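Sialidase B (Streptococcus pneumoniae serotype 4, PDB 4XHB) hydrolyses the alpha-(2->3), alpha-(2->6) and alpha-(2->8) glycosidic linkages of terminal sialic acids in oligosaccharides, glycoproteins and glycolipids. Local coordinates at residues 208-213 against 220-225; 336-341 against 412-417; 451-456 against 467-472; 456-461 against 504-509. The protein carries 1 engineered substitution. All coordinates share one frame; numbering follows the deposited sequence.

Contact 1 (208-213 against 220-225); sequences IPTLYT and LSSIDA. With 17Y ((1R,2S)-cyclopentane-1,2-diol), chain B.
Ile208 lays its CB and CG1 across the carboxylate of Asp224, CG1 lying 3.7 Å from Asp224 OD2. The polar business of that carboxylate is with others: OD2 pairs with Arg226, and OD1 takes the N-H of Asp289 and a proton from a water that also donates to Ile208 O. Pro209 adds only a loose apolar touch, its CB facing Ile223 CD1 at 4.3 Å. Thr210 is where the polar grip concentrates. Its N donates to Ser222 O at a bent 141°, and its OG1 meets Ser222 OG at a short 2.5 Å. With chi1 at 77°, OG1 sits between the backbone N and carbonyl carbon and faces that serine, whose OG reaches on to Ser290 OG. The Thr210 carbonyl is held in turn by Ser221 OG, which arrives almost in line with the C=O bond, 2.9 Å from Thr210 O. Leu211 rests CD2 on Ser221 CB (3.8 Å) and turns its carbonyl away to Gln456 NE2. Tyr212 and Leu220 form an antiparallel hydrogen-bonded pair: Tyr212 O accepts a nearly straight 177° bond from Leu220 N, and Tyr212 N returns one to Leu220 O. The tyrosine ring carries the cyclopentanediol on one face, CAF standing 3.7 Å above its centre, while Thr213 N binds OAA of the diol. This is an antiparallel beta hairpin in a blade of the six-bladed sialidase propeller; its opposite end packs Ile208 against Tyr615, the probable nucleophile.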
loop_
_atom_site.group_PDB
_atom_site.type_symbol
_atom_site.label_atom_id
_atom_site.label_comp_id
_atom_site.label_asym_id
_atom_site.label_seq_id
_atom_site.Cartn_x
_atom_site.Cartn_y
_atom_site.Cartn_z
ATOM N N ILE A 208 2.944 -0.419 -0.949
ATOM C CA ILE A 208 4.071 -0.772 -1.822
ATOM C C ILE A 208 3.951 -2.183 -2.431
ATOM O O ILE A 208 4.780 -3.059 -2.165
ATOM C CB ILE A 208 5.431 -0.636 -1.102
ATOM C CG1 ILE A 208 5.421 0.506 -0.069
ATOM C CG2 ILE A 208 6.519 -0.393 -2.117
ATOM C CD1 ILE A 208 5.141 1.906 -0.649
ATOM N N PRO A 209 2.914 -2.397 -3.256
ATOM C CA PRO A 209 2.684 -3.697 -3.901
ATOM C C PRO A 209 3.703 -3.998 -5.000
ATOM O O PRO A 209 4.225 -3.071 -5.627
ATOM C CB PRO A 209 1.293 -3.524 -4.528
ATOM C CG PRO A 209 1.179 -2.042 -4.795
ATOM C CD PRO A 209 1.887 -1.402 -3.622
ATOM N N THR A 210 3.984 -5.284 -5.226
ATOM C CA THR A 210 4.777 -5.709 -6.380
ATOM C C THR A 210 4.082 -6.905 -7.037
ATOM O O THR A 210 3.282 -7.587 -6.394
ATOM C CB THR A 210 6.206 -6.131 -6.001
ATOM O OG1 THR A 210 6.187 -7.437 -5.409
ATOM C CG2 THR A 210 6.855 -5.117 -5.022
ATOM N N LEU A 211 4.392 -7.145 -8.312
ATOM C CA LEU A 211 3.902 -8.330 -9.024
ATOM C C LEU A 211 4.985 -8.789 -9.982
ATOM O O LEU A 211 5.691 -7.964 -10.559
ATOM C CB LEU A 211 2.637 -8.025 -9.837
ATOM C CG LEU A 211 1.280 -7.848 -9.145
ATOM C CD1 LEU A 211 0.254 -7.301 -10.134
ATOM C CD2 LEU A 211 0.780 -9.170 -8.558
ATOM N N TYR A 212 5.103 -10.101 -10.166
ATOM C CA TYR A 212 6.091 -10.648 -11.088
ATOM C C TYR A 212 5.612 -12.017 -11.564
ATOM O O TYR A 212 5.277 -12.875 -10.751
ATOM C CB TYR A 212 7.464 -10.777 -10.407
ATOM C CG TYR A 212 8.619 -10.927 -11.391
ATOM C CD1 TYR A 212 8.857 -12.136 -12.035
ATOM C CD2 TYR A 212 9.456 -9.850 -11.684
ATOM C CE1 TYR A 212 9.905 -12.275 -12.943
ATOM C CE2 TYR A 212 10.514 -9.979 -12.585
ATOM C CZ TYR A 212 10.731 -11.191 -13.215
ATOM O OH TYR A 212 11.768 -11.325 -14.124
ATOM N N THR A 213 5.573 -12.211 -12.880
ATOM C CA THR A 213 5.140 -13.490 -13.446
ATOM C C THR A 213 6.332 -14.425 -13.613
ATOM O O THR A 213 7.286 -14.106 -14.322
ATOM C CB THR A 213 4.439 -13.286 -14.803
ATOM O OG1 THR A 213 3.358 -12.363 -14.628
ATOM C CG2 THR A 213 3.879 -14.624 -15.350
ATOM N N LEU A 220 3.727 -14.018 -8.654
ATOM C CA LEU A 220 4.152 -13.755 -7.289
ATOM C C LEU A 220 3.948 -12.277 -6.947
ATOM O O LEU A 220 4.078 -11.403 -7.816
ATOM C CB LEU A 220 5.620 -14.152 -7.136
ATOM C CG LEU A 220 6.232 -13.919 -5.757
ATOM C CD1 LEU A 220 5.614 -14.867 -4.722
ATOM C CD2 LEU A 220 7.751 -14.093 -5.837
ATOM N N SER A 221 3.592 -12.002 -5.694
ATOM C CA SER A 221 3.395 -10.624 -5.248
ATOM C C SER A 221 4.100 -10.448 -3.918
ATOM O O SER A 221 4.033 -11.342 -3.069
ATOM C CB SER A 221 1.896 -10.327 -5.063
ATOM O OG SER A 221 1.693 -9.042 -4.478
ATOM N N SER A 222 4.782 -9.317 -3.740
ATOM C CA SER A 222 5.289 -8.933 -2.421
ATOM C C SER A 222 4.704 -7.586 -2.029
ATOM O O SER A 222 4.105 -6.887 -2.859
ATOM C CB SER A 222 6.834 -8.890 -2.361
ATOM O OG SER A 222 7.381 -7.893 -3.218
ATOM N N ILE A 223 4.870 -7.218 -0.764
ATOM C CA ILE A 223 4.206 -6.024 -0.261
ATOM C C ILE A 223 4.804 -5.668 1.088
ATOM O O ILE A 223 5.407 -6.524 1.732
ATOM C CB ILE A 223 2.703 -6.290 -0.101
ATOM C CG1 ILE A 223 1.921 -4.972 0.001
ATOM C CG2 ILE A 223 2.450 -7.236 1.094
ATOM C CD1 ILE A 223 0.514 -5.053 -0.546
ATOM N N ASP A 224 4.681 -4.400 1.486
ATOM C CA ASP A 224 4.974 -3.993 2.860
ATOM C C ASP A 224 3.776 -4.367 3.710
ATOM O O ASP A 224 2.682 -3.847 3.480
ATOM C CB ASP A 224 5.085 -2.467 2.975
ATOM C CG ASP A 224 6.436 -1.910 2.553
ATOM O OD1 ASP A 224 7.143 -2.509 1.706
ATOM O OD2 ASP A 224 6.761 -0.813 3.061
ATOM N N ALA A 225 3.975 -5.231 4.704
ATOM C CA ALA A 225 2.959 -5.457 5.718
ATOM C C ALA A 225 3.223 -4.448 6.826
ATOM O O ALA A 225 4.161 -4.613 7.595
ATOM C CB ALA A 225 3.041 -6.900 6.252
HETATM O OAA 17Y B . 6.560 -10.157 -14.764
HETATM C CAF 17Y B . 7.677 -10.540 -15.492
HETATM C CAD 17Y B . 7.274 -11.143 -16.733
HETATM C CAC 17Y B . 8.311 -10.777 -17.745
HETATM C CAE 17Y B . 9.176 -9.724 -17.121
HETATM C CAG 17Y B . 8.392 -9.246 -15.946
HETATM O OAB 17Y B . 7.505 -8.257 -16.167
HETATM O O HOH W 1 7.163 -3.772 -0.668
#

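Contact 2 (336-341 against 412-417); sequences KKNGDN and LFKVTP
The Phe413 ring carries the aliphatic chain of Lys337 over one face: CG stands 4.2 Å from the ring centroid, 27° off the normal, a CH-pi contact. CB and CD of the lysine join in, CD reaching 3.7 Å from Phe413 CZ. Tyr345 and Tyr364 pack on the same phenyl ring in edge-to-face pairs, which sets it in a small aromatic cluster. An extended chain, with CG anti to the backbone N (chi1 -169°), carries the Lys337 methylenes out along the ring, and Leu412 lies alongside it pointing the same way, its CD1 4.0 Å from Lys337 CG. Beneath these side chains the backbones pair antiparallel. Lys336 and Lys414 exchange two N-H...O bonds, and Leu412 O receives Asn338 N at 3.0 Å. Just beyond, Lys337 to Asp340 make a type II turn, closed by Asp340 N on Lys337 O, with Gly339 at its third position. The strands belong to a sheet inserted between propeller strands 301-308 and 420-426, far from the annotated sites. On the face away from Phe413, Lys336 and Lys414 bring their NZ atoms to 5.4 Å, and Lys414 NZ is bonded to Lys409 O. The chemistry is thus divided: lysine methylenes supply apolar cover for an aromatic ring on one side, while on the other two like charges stand near each other, probably at a modest electrostatic cost that this carbonyl partly offsets.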
loop_
_atom_site.group_PDB
_atom_site.type_symbol
_atom_site.label_atom_id
_atom_site.label_comp_id
_atom_site.label_asym_id
_atom_site.label_seq_id
_atom_site.Cartn_x
_atom_site.Cartn_y
_atom_site.Cartn_z
ATOM N N LYS A 336 28.243 -1.574 17.603
ATOM C CA LYS A 336 28.486 -0.806 18.819
ATOM C C LYS A 336 27.974 -1.594 20.019
ATOM O O LYS A 336 26.833 -2.049 20.021
ATOM C CB LYS A 336 27.768 0.542 18.746
ATOM C CG LYS A 336 27.780 1.336 20.048
ATOM C CD LYS A 336 27.210 2.738 19.846
ATOM C CE LYS A 336 25.700 2.714 19.607
ATOM N NZ LYS A 336 24.930 2.173 20.772
ATOM N N LYS A 337 28.812 -1.760 21.038
ATOM C CA LYS A 337 28.400 -2.490 22.232
ATOM C C LYS A 337 27.799 -1.512 23.245
ATOM O O LYS A 337 28.241 -0.370 23.342
ATOM C CB LYS A 337 29.584 -3.250 22.836
ATOM C CG LYS A 337 29.199 -4.235 23.925
ATOM C CD LYS A 337 30.416 -5.016 24.427
ATOM C CE LYS A 337 30.025 -6.066 25.458
ATOM N NZ LYS A 337 31.205 -6.829 25.975
ATOM N N ASN A 338 26.776 -1.946 23.975
ATOM C CA ASN A 338 26.129 -1.051 24.931
ATOM C C ASN A 338 27.103 -0.564 25.999
ATOM O O ASN A 338 27.853 -1.350 26.576
ATOM C CB ASN A 338 24.884 -1.692 25.550
ATOM C CG ASN A 338 23.610 -1.338 24.788
ATOM O OD1 ASN A 338 23.548 -1.463 23.564
ATOM N ND2 ASN A 338 22.603 -0.861 25.509
ATOM N N GLY A 339 27.108 0.744 26.227
ATOM C CA GLY A 339 28.049 1.348 27.152
ATOM C C GLY A 339 29.133 2.096 26.404
ATOM O O GLY A 339 29.703 3.055 26.922
ATOM N N ASP A 340 29.423 1.653 25.182
ATOM C CA ASP A 340 30.381 2.348 24.331
ATOM C C ASP A 340 29.680 3.476 23.584
ATOM O O ASP A 340 28.505 3.364 23.236
ATOM C CB ASP A 340 31.018 1.392 23.315
ATOM C CG ASP A 340 31.766 0.244 23.968
ATOM O OD1 ASP A 340 31.873 0.219 25.212
ATOM O OD2 ASP A 340 32.260 -0.634 23.228
ATOM N N ASN A 341 30.404 4.558 23.323
ATOM C CA ASN A 341 29.850 5.645 22.528
ATOM C C ASN A 341 30.293 5.597 21.070
ATOM O O ASN A 341 29.793 6.348 20.238
ATOM C CB ASN A 341 30.154 7.002 23.160
ATOM C CG ASN A 341 29.024 7.488 24.053
ATOM O OD1 ASN A 341 28.761 6.918 25.114
ATOM N ND2 ASN A 341 28.342 8.542 23.618
ATOM N N LEU A 412 22.640 -6.225 22.698
ATOM C CA LEU A 412 23.924 -5.873 23.300
ATOM C C LEU A 412 24.872 -5.274 22.258
ATOM O O LEU A 412 25.651 -4.365 22.559
ATOM C CB LEU A 412 24.557 -7.121 23.932
ATOM C CG LEU A 412 25.984 -6.999 24.493
ATOM C CD1 LEU A 412 26.042 -5.975 25.614
ATOM C CD2 LEU A 412 26.494 -8.358 24.972
ATOM N N PHE A 413 24.803 -5.797 21.035
ATOM C CA PHE A 413 25.560 -5.254 19.911
ATOM C C PHE A 413 24.591 -4.725 18.860
ATOM O O PHE A 413 23.667 -5.426 18.453
ATOM C CB PHE A 413 26.457 -6.325 19.283
ATOM C CG PHE A 413 27.627 -6.714 20.141
ATOM C CD1 PHE A 413 28.804 -5.985 20.100
ATOM C CD2 PHE A 413 27.548 -7.813 20.984
ATOM C CE1 PHE A 413 29.888 -6.343 20.887
ATOM C CE2 PHE A 413 28.622 -8.177 21.769
ATOM C CZ PHE A 413 29.798 -7.436 21.722
ATOM N N LYS A 414 24.817 -3.490 18.426
ATOM C CA LYS A 414 23.897 -2.821 17.509
ATOM C C LYS A 414 24.588 -2.364 16.239
ATOM O O LYS A 414 25.725 -1.893 16.275
ATOM C CB LYS A 414 23.288 -1.591 18.183
ATOM C CG LYS A 414 22.375 -1.881 19.349
ATOM C CD LYS A 414 21.666 -0.588 19.734
ATOM C CE LYS A 414 20.941 -0.711 21.022
ATOM N NZ LYS A 414 19.889 0.347 21.088
ATOM N N VAL A 415 23.886 -2.469 15.116
ATOM C CA VAL A 415 24.410 -1.952 13.865
ATOM C C VAL A 415 24.296 -0.436 13.819
ATOM O O VAL A 415 23.607 0.182 14.646
ATOM C CB VAL A 415 23.664 -2.557 12.641
ATOM C CG1 VAL A 415 23.788 -4.070 12.643
ATOM C CG2 VAL A 415 22.204 -2.156 12.674
ATOM N N THR A 416 24.972 0.166 12.845
ATOM C CA THR A 416 24.909 1.606 12.639
ATOM C C THR A 416 23.467 1.976 12.285
ATOM O O THR A 416 22.841 1.301 11.467
ATOM C CB THR A 416 25.838 2.020 11.491
ATOM O OG1 THR A 416 27.188 1.648 11.814
ATOM C CG2 THR A 416 25.763 3.524 11.230
ATOM N N PRO A 417 22.929 3.032 12.911
ATOM C CA PRO A 417 21.537 3.405 12.627
ATOM C C PRO A 417 21.417 4.114 11.279
ATOM O O PRO A 417 21.332 5.342 11.206
ATOM C CB PRO A 417 21.180 4.343 13.791
ATOM C CG PRO A 417 22.494 4.972 14.173
ATOM C CD PRO A 417 23.536 3.884 13.954
#

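Contact 3 (451-456 against 467-472); sequences YLCPGQ and IFATYT. With 17Y ((1R,2S)-cyclopentane-1,2-diol), chain B.
Tyr451 and Tyr471 are an antiparallel hydrogen-bonded pair in a hairpin of the sialidase propeller, whose strands 451-459 and 466-472 separate for a few residues after Cys453 before pairing again at Leu458 and Ile467. The backbone bonds come first: Tyr451 N reaches Tyr471 O along a nearly straight line (174°), the reverse bond joins Tyr471 N to Tyr451 O, and Cys453 N holds Ala469 O at 3.1 Å. Where the strands diverge, water takes over, one molecule linking Cys453 O with Ala469 O and another Gln456 O with Ala469 N. Farther along, Gln456 OE1 accepts a bond from OAB of the cyclopentanediol at 2.9 Å. Among apolar contacts, the Leu452 and Thr470 side chains cross at about a right angle, CD1 of the leucine 3.9 Å from Thr470 CG2. Thr470 OG1 turns instead to Thr477 O. The aromatic contacts centre on Tyr471, which also approaches the predicted active-site Glu503. Because chi1 is 62°, its ring folds back over its own backbone and across the hairpin, so that Tyr451 CB sits over one face, 3.8 Å from the centroid. The two tyrosine rings meet only obliquely. Cys453 SG lies at the edge of the same Tyr471 ring, in its plane, 3.9 Å from CD1.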
loop_
_atom_site.group_PDB
_atom_site.type_symbol
_atom_site.label_atom_id
_atom_site.label_comp_id
_atom_site.label_asym_id
_atom_site.label_seq_id
_atom_site.Cartn_x
_atom_site.Cartn_y
_atom_site.Cartn_z
ATOM N N TYR A 451 18.569 3.495 -1.913
ATOM C CA TYR A 451 17.211 3.051 -1.613
ATOM C C TYR A 451 16.664 2.206 -2.753
ATOM O O TYR A 451 16.692 2.626 -3.912
ATOM C CB TYR A 451 16.312 4.260 -1.382
ATOM C CG TYR A 451 16.619 4.951 -0.075
ATOM C CD1 TYR A 451 16.190 4.411 1.128
ATOM C CD2 TYR A 451 17.353 6.123 -0.042
ATOM C CE1 TYR A 451 16.480 5.026 2.337
ATOM C CE2 TYR A 451 17.642 6.752 1.166
ATOM C CZ TYR A 451 17.202 6.189 2.348
ATOM O OH TYR A 451 17.479 6.796 3.553
ATOM N N LEU A 452 16.161 1.017 -2.430
ATOM C CA LEU A 452 15.638 0.123 -3.457
ATOM C C LEU A 452 14.429 0.708 -4.160
ATOM O O LEU A 452 13.559 1.287 -3.514
ATOM C CB LEU A 452 15.251 -1.222 -2.836
ATOM C CG LEU A 452 14.953 -2.324 -3.847
ATOM C CD1 LEU A 452 16.205 -2.718 -4.583
ATOM C CD2 LEU A 452 14.368 -3.505 -3.107
ATOM N N CYS A 453 14.366 0.557 -5.485
ATOM C CA CYS A 453 13.164 0.941 -6.222
ATOM C C CYS A 453 12.166 -0.199 -6.118
ATOM O O CYS A 453 12.459 -1.312 -6.533
ATOM C CB CYS A 453 13.478 1.214 -7.686
ATOM S SG CYS A 453 14.675 2.560 -7.917
ATOM N N PRO A 454 10.986 0.069 -5.549
ATOM C CA PRO A 454 10.064 -1.058 -5.365
ATOM C C PRO A 454 9.439 -1.529 -6.667
ATOM O O PRO A 454 9.225 -0.722 -7.572
ATOM C CB PRO A 454 8.984 -0.493 -4.438
ATOM C CG PRO A 454 9.092 0.991 -4.530
ATOM C CD PRO A 454 10.515 1.312 -4.907
ATOM N N GLY A 455 9.146 -2.823 -6.742
ATOM C CA GLY A 455 8.463 -3.378 -7.895
ATOM C C GLY A 455 9.181 -4.594 -8.429
ATOM O O GLY A 455 9.277 -5.621 -7.748
ATOM N N GLN A 456 9.673 -4.497 -9.660
ATOM C CA GLN A 456 10.375 -5.623 -10.272
ATOM C C GLN A 456 11.846 -5.286 -10.500
ATOM O O GLN A 456 12.185 -4.141 -10.777
ATOM C CB GLN A 456 9.768 -5.972 -11.633
ATOM C CG GLN A 456 8.246 -6.107 -11.680
ATOM C CD GLN A 456 7.761 -6.610 -13.037
ATOM O OE1 GLN A 456 8.438 -6.446 -14.065
ATOM N NE2 GLN A 456 6.591 -7.223 -13.049
ATOM N N ILE A 467 19.196 -7.056 -12.942
ATOM C CA ILE A 467 19.394 -5.667 -12.517
ATOM C C ILE A 467 18.285 -5.215 -11.567
ATOM O O ILE A 467 17.097 -5.396 -11.852
ATOM C CB ILE A 467 19.434 -4.698 -13.720
ATOM C CG1 ILE A 467 20.425 -5.203 -14.777
ATOM C CG2 ILE A 467 19.792 -3.263 -13.254
ATOM C CD1 ILE A 467 20.625 -4.265 -15.977
ATOM N N PHE A 468 18.678 -4.636 -10.438
ATOM C CA PHE A 468 17.727 -3.955 -9.559
ATOM C C PHE A 468 18.091 -2.496 -9.524
ATOM O O PHE A 468 19.226 -2.162 -9.192
ATOM C CB PHE A 468 17.783 -4.517 -8.139
ATOM C CG PHE A 468 17.050 -5.821 -7.973
ATOM C CD1 PHE A 468 15.681 -5.839 -7.751
ATOM C CD2 PHE A 468 17.730 -7.024 -8.035
ATOM C CE1 PHE A 468 15.000 -7.042 -7.589
ATOM C CE2 PHE A 468 17.063 -8.228 -7.881
ATOM C CZ PHE A 468 15.694 -8.237 -7.651
ATOM N N ALA A 469 17.145 -1.629 -9.888
ATOM C CA ALA A 469 17.352 -0.189 -9.759
ATOM C C ALA A 469 17.285 0.233 -8.287
ATOM O O ALA A 469 16.507 -0.317 -7.502
ATOM C CB ALA A 469 16.316 0.592 -10.589
ATOM N N THR A 470 18.130 1.194 -7.922
ATOM C CA THR A 470 18.048 1.873 -6.635
ATOM C C THR A 470 18.308 3.354 -6.881
ATOM O O THR A 470 18.734 3.738 -7.963
ATOM C CB THR A 470 19.076 1.336 -5.622
ATOM O OG1 THR A 470 20.393 1.790 -5.972
ATOM C CG2 THR A 470 19.056 -0.204 -5.583
ATOM N N TYR A 471 18.044 4.197 -5.892
ATOM C CA TYR A 471 18.350 5.607 -6.067
ATOM C C TYR A 471 19.050 6.190 -4.843
ATOM O O TYR A 471 18.948 5.671 -3.725
ATOM C CB TYR A 471 17.080 6.414 -6.397
ATOM C CG TYR A 471 16.029 6.387 -5.296
ATOM C CD1 TYR A 471 15.113 5.344 -5.208
ATOM C CD2 TYR A 471 15.966 7.391 -4.335
ATOM C CE1 TYR A 471 14.156 5.305 -4.206
ATOM C CE2 TYR A 471 15.005 7.356 -3.319
ATOM C CZ TYR A 471 14.104 6.317 -3.271
ATOM O OH TYR A 471 13.162 6.267 -2.272
ATOM N N THR A 472 19.767 7.279 -5.063
ATOM C CA THR A 472 20.269 8.065 -3.949
ATOM C C THR A 472 20.346 9.505 -4.425
ATOM O O THR A 472 19.829 9.835 -5.496
ATOM C CB THR A 472 21.623 7.531 -3.407
ATOM O OG1 THR A 472 22.044 8.318 -2.284
ATOM C CG2 THR A 472 22.699 7.550 -4.475
HETATM O OAA 17Y B . 6.560 -10.157 -14.764
HETATM C CAF 17Y B . 7.677 -10.540 -15.492
HETATM C CAD 17Y B . 7.274 -11.143 -16.733
HETATM C CAC 17Y B . 8.311 -10.777 -17.745
HETATM C CAE 17Y B . 9.176 -9.724 -17.121
HETATM C CAG 17Y B . 8.392 -9.246 -15.946
HETATM O OAB 17Y B . 7.505 -8.257 -16.167
HETATM O O HOH W 2 14.494 -2.438 -7.536
HETATM O O HOH W 3 14.437 -2.592 -10.153
#

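Contact 4 (456-461 against 504-509); sequences QGLALK and AQMVEL. With 17Y ((1R,2S)-cyclopentane-1,2-diol), chain B.
Gln505 reaches across with its side-chain amide and takes hold of both backbone polar atoms of Gln456. Its OE1 accepts Gln456 N at 2.8 Å, the bond nearly straight (174°) and directed in the amide plane onto a lone pair. NE2 donates back to Gln456 O over a longer 3.2 Å, tilted from that plane, and also to its own neighbour Ala504 O, which lies in it. A bend at chi2 (-73°) brings the amide round to this position, and with both ends bonded its rotation is fixed. The Gln456 amide itself is turned 77° from that of Gln505, and Gln456 NE2 donates to Leu211 O. Apolar contact follows in the middle: Met506 bends at chi3 and sets CE against Leu458 CB at 3.7 Å, while Leu458 CD2 lies near Met506 CB. The two segments run almost parallel, yet no backbone bond joins them. Strand 504-510 is the edge of a separate four-stranded sheet, so this is side-chain packing between sheets of the sialidase propeller. The charged group comes last along the chain. Glu508, extended beyond CG, receives Lys461 N on the syn lone pair of OE1 at 2.8 Å, and its OE2 takes the N-H of Gly512. Lys461 slides past it in the opposite direction, NZ stopping 4.2 Å from OE1, beyond salt-bridge range. One water spans that gap, bonded to Lys461 NZ, Glu508 OE1 and Ala459 O. A second joins NZ to Glu508 O at 2.6 Å from the carbonyl.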
loop_
_atom_site.group_PDB
_atom_site.type_symbol
_atom_site.label_atom_id
_atom_site.label_comp_id
_atom_site.label_asym_id
_atom_site.label_seq_id
_atom_site.Cartn_x
_atom_site.Cartn_y
_atom_site.Cartn_z
ATOM N N GLN A 456 9.673 -4.497 -9.660
ATOM C CA GLN A 456 10.375 -5.623 -10.272
ATOM C C GLN A 456 11.846 -5.286 -10.500
ATOM O O GLN A 456 12.185 -4.141 -10.777
ATOM C CB GLN A 456 9.768 -5.972 -11.633
ATOM C CG GLN A 456 8.246 -6.107 -11.680
ATOM C CD GLN A 456 7.761 -6.610 -13.037
ATOM O OE1 GLN A 456 8.438 -6.446 -14.065
ATOM N NE2 GLN A 456 6.591 -7.223 -13.049
ATOM N N GLY A 457 12.709 -6.295 -10.415
ATOM C CA GLY A 457 14.054 -6.179 -10.964
ATOM C C GLY A 457 13.912 -6.545 -12.432
ATOM O O GLY A 457 12.811 -6.887 -12.857
ATOM N N LEU A 458 15.003 -6.489 -13.198
ATOM C CA LEU A 458 14.958 -6.811 -14.614
ATOM C C LEU A 458 15.863 -7.987 -14.919
ATOM O O LEU A 458 17.046 -7.953 -14.589
ATOM C CB LEU A 458 15.431 -5.613 -15.439
ATOM C CG LEU A 458 15.502 -5.851 -16.947
ATOM C CD1 LEU A 458 14.121 -6.125 -17.538
ATOM C CD2 LEU A 458 16.191 -4.656 -17.643
ATOM N N ALA A 459 15.310 -9.026 -15.536
ATOM C CA ALA A 459 16.105 -10.161 -15.998
ATOM C C ALA A 459 16.247 -10.033 -17.502
ATOM O O ALA A 459 15.279 -10.206 -18.228
ATOM C CB ALA A 459 15.415 -11.488 -15.643
ATOM N N LEU A 460 17.446 -9.704 -17.965
ATOM C CA LEU A 460 17.669 -9.510 -19.392
ATOM C C LEU A 460 17.374 -10.806 -20.140
ATOM O O LEU A 460 17.755 -11.887 -19.698
ATOM C CB LEU A 460 19.096 -9.027 -19.653
ATOM C CG LEU A 460 19.314 -7.532 -19.345
ATOM C CD1 LEU A 460 19.188 -7.187 -17.875
ATOM C CD2 LEU A 460 20.671 -7.150 -19.812
ATOM N N LYS A 461 16.686 -10.688 -21.271
ATOM C CA LYS A 461 16.164 -11.867 -21.947
ATOM C C LYS A 461 17.212 -12.707 -22.677
ATOM O O LYS A 461 17.030 -13.908 -22.843
ATOM C CB LYS A 461 14.997 -11.494 -22.868
ATOM C CG LYS A 461 13.753 -11.058 -22.081
ATOM C CD LYS A 461 12.506 -10.974 -22.952
ATOM C CE LYS A 461 11.344 -10.353 -22.184
ATOM N NZ LYS A 461 11.679 -8.968 -21.726
ATOM N N ALA A 504 12.437 3.975 -9.794
ATOM C CA ALA A 504 12.649 3.689 -11.208
ATOM C C ALA A 504 12.266 2.252 -11.510
ATOM O O ALA A 504 12.555 1.371 -10.711
ATOM C CB ALA A 504 14.119 3.896 -11.554
ATOM N N GLN A 505 11.644 2.024 -12.666
ATOM C CA GLN A 505 11.319 0.679 -13.127
ATOM C C GLN A 505 11.750 0.540 -14.591
ATOM O O GLN A 505 11.692 1.509 -15.349
ATOM C CB GLN A 505 9.820 0.394 -12.957
ATOM C CG GLN A 505 9.417 0.199 -11.480
ATOM C CD GLN A 505 9.896 -1.135 -10.937
ATOM O OE1 GLN A 505 9.183 -2.137 -11.030
ATOM N NE2 GLN A 505 11.116 -1.162 -10.384
ATOM N N MET A 506 12.172 -0.661 -14.979
ATOM C CA MET A 506 12.836 -0.868 -16.270
ATOM C C MET A 506 12.063 -1.776 -17.225
ATOM O O MET A 506 11.353 -2.693 -16.797
ATOM C CB MET A 506 14.224 -1.487 -16.043
ATOM C CG MET A 506 15.132 -0.682 -15.116
ATOM S SD MET A 506 16.540 -1.641 -14.498
ATOM C CE MET A 506 15.746 -2.614 -13.216
ATOM N N VAL A 507 12.239 -1.539 -18.525
ATOM C CA VAL A 507 11.765 -2.466 -19.546
ATOM C C VAL A 507 12.878 -2.706 -20.556
ATOM O O VAL A 507 13.639 -1.795 -20.885
ATOM C CB VAL A 507 10.509 -1.943 -20.291
ATOM C CG1 VAL A 507 9.355 -1.701 -19.323
ATOM C CG2 VAL A 507 10.821 -0.678 -21.070
ATOM N N GLU A 508 12.986 -3.936 -21.043
ATOM C CA GLU A 508 13.959 -4.215 -22.092
ATOM C C GLU A 508 13.243 -4.027 -23.426
ATOM O O GLU A 508 12.384 -4.826 -23.784
ATOM C CB GLU A 508 14.524 -5.633 -21.939
ATOM C CG GLU A 508 15.666 -5.956 -22.902
ATOM C CD GLU A 508 16.381 -7.254 -22.560
ATOM O OE1 GLU A 508 15.779 -8.114 -21.878
ATOM O OE2 GLU A 508 17.559 -7.397 -22.962
ATOM N N LEU A 509 13.574 -2.957 -24.146
ATOM C CA LEU A 509 12.892 -2.652 -25.409
ATOM C C LEU A 509 13.229 -3.667 -26.492
ATOM O O LEU A 509 12.381 -4.055 -27.285
ATOM C CB LEU A 509 13.262 -1.262 -25.898
ATOM C CG LEU A 509 12.775 -0.106 -25.038
ATOM C CD1 LEU A 509 13.226 1.208 -25.655
ATOM C CD2 LEU A 509 11.272 -0.157 -24.919
HETATM O OAA 17Y B . 6.560 -10.157 -14.764
HETATM C CAF 17Y B . 7.677 -10.540 -15.492
HETATM C CAD 17Y B . 7.274 -11.143 -16.733
HETATM C CAC 17Y B . 8.311 -10.777 -17.745
HETATM C CAE 17Y B . 9.176 -9.724 -17.121
HETATM C CAG 17Y B . 8.392 -9.246 -15.946
HETATM O OAB 17Y B . 7.505 -8.257 -16.167
HETATM O O HOH W 4 11.925 -3.039 -13.503
HETATM O O HOH W 5 13.647 -8.263 -20.100
HETATM O O HOH W 6 12.169 -7.377 -24.189
#

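In the fold
Contacts 1, 3 and 4 form one continuous block, with Gln456 common to 3 and 4. Its NE2 lies 2.7 Å from Leu211 O of contact 1, and the cyclopentanediol bridges the same junction between Thr213 and Gln456. Contacts 3 and 4 also meet through Ile467 O and Leu458 N, 2.7 Å apart. The block borders the active site: the Ile208 side chain comes about 4 Å from that of Tyr615, the probable nucleophile, and the Tyr471 side chain about 4 Å from that of Glu503, a predicted active-site residue. Contact 2 stands apart in the inserted sheet, its centre about 34 Å from that of contact 1 and its nearest atoms about 9 Å from contact 3.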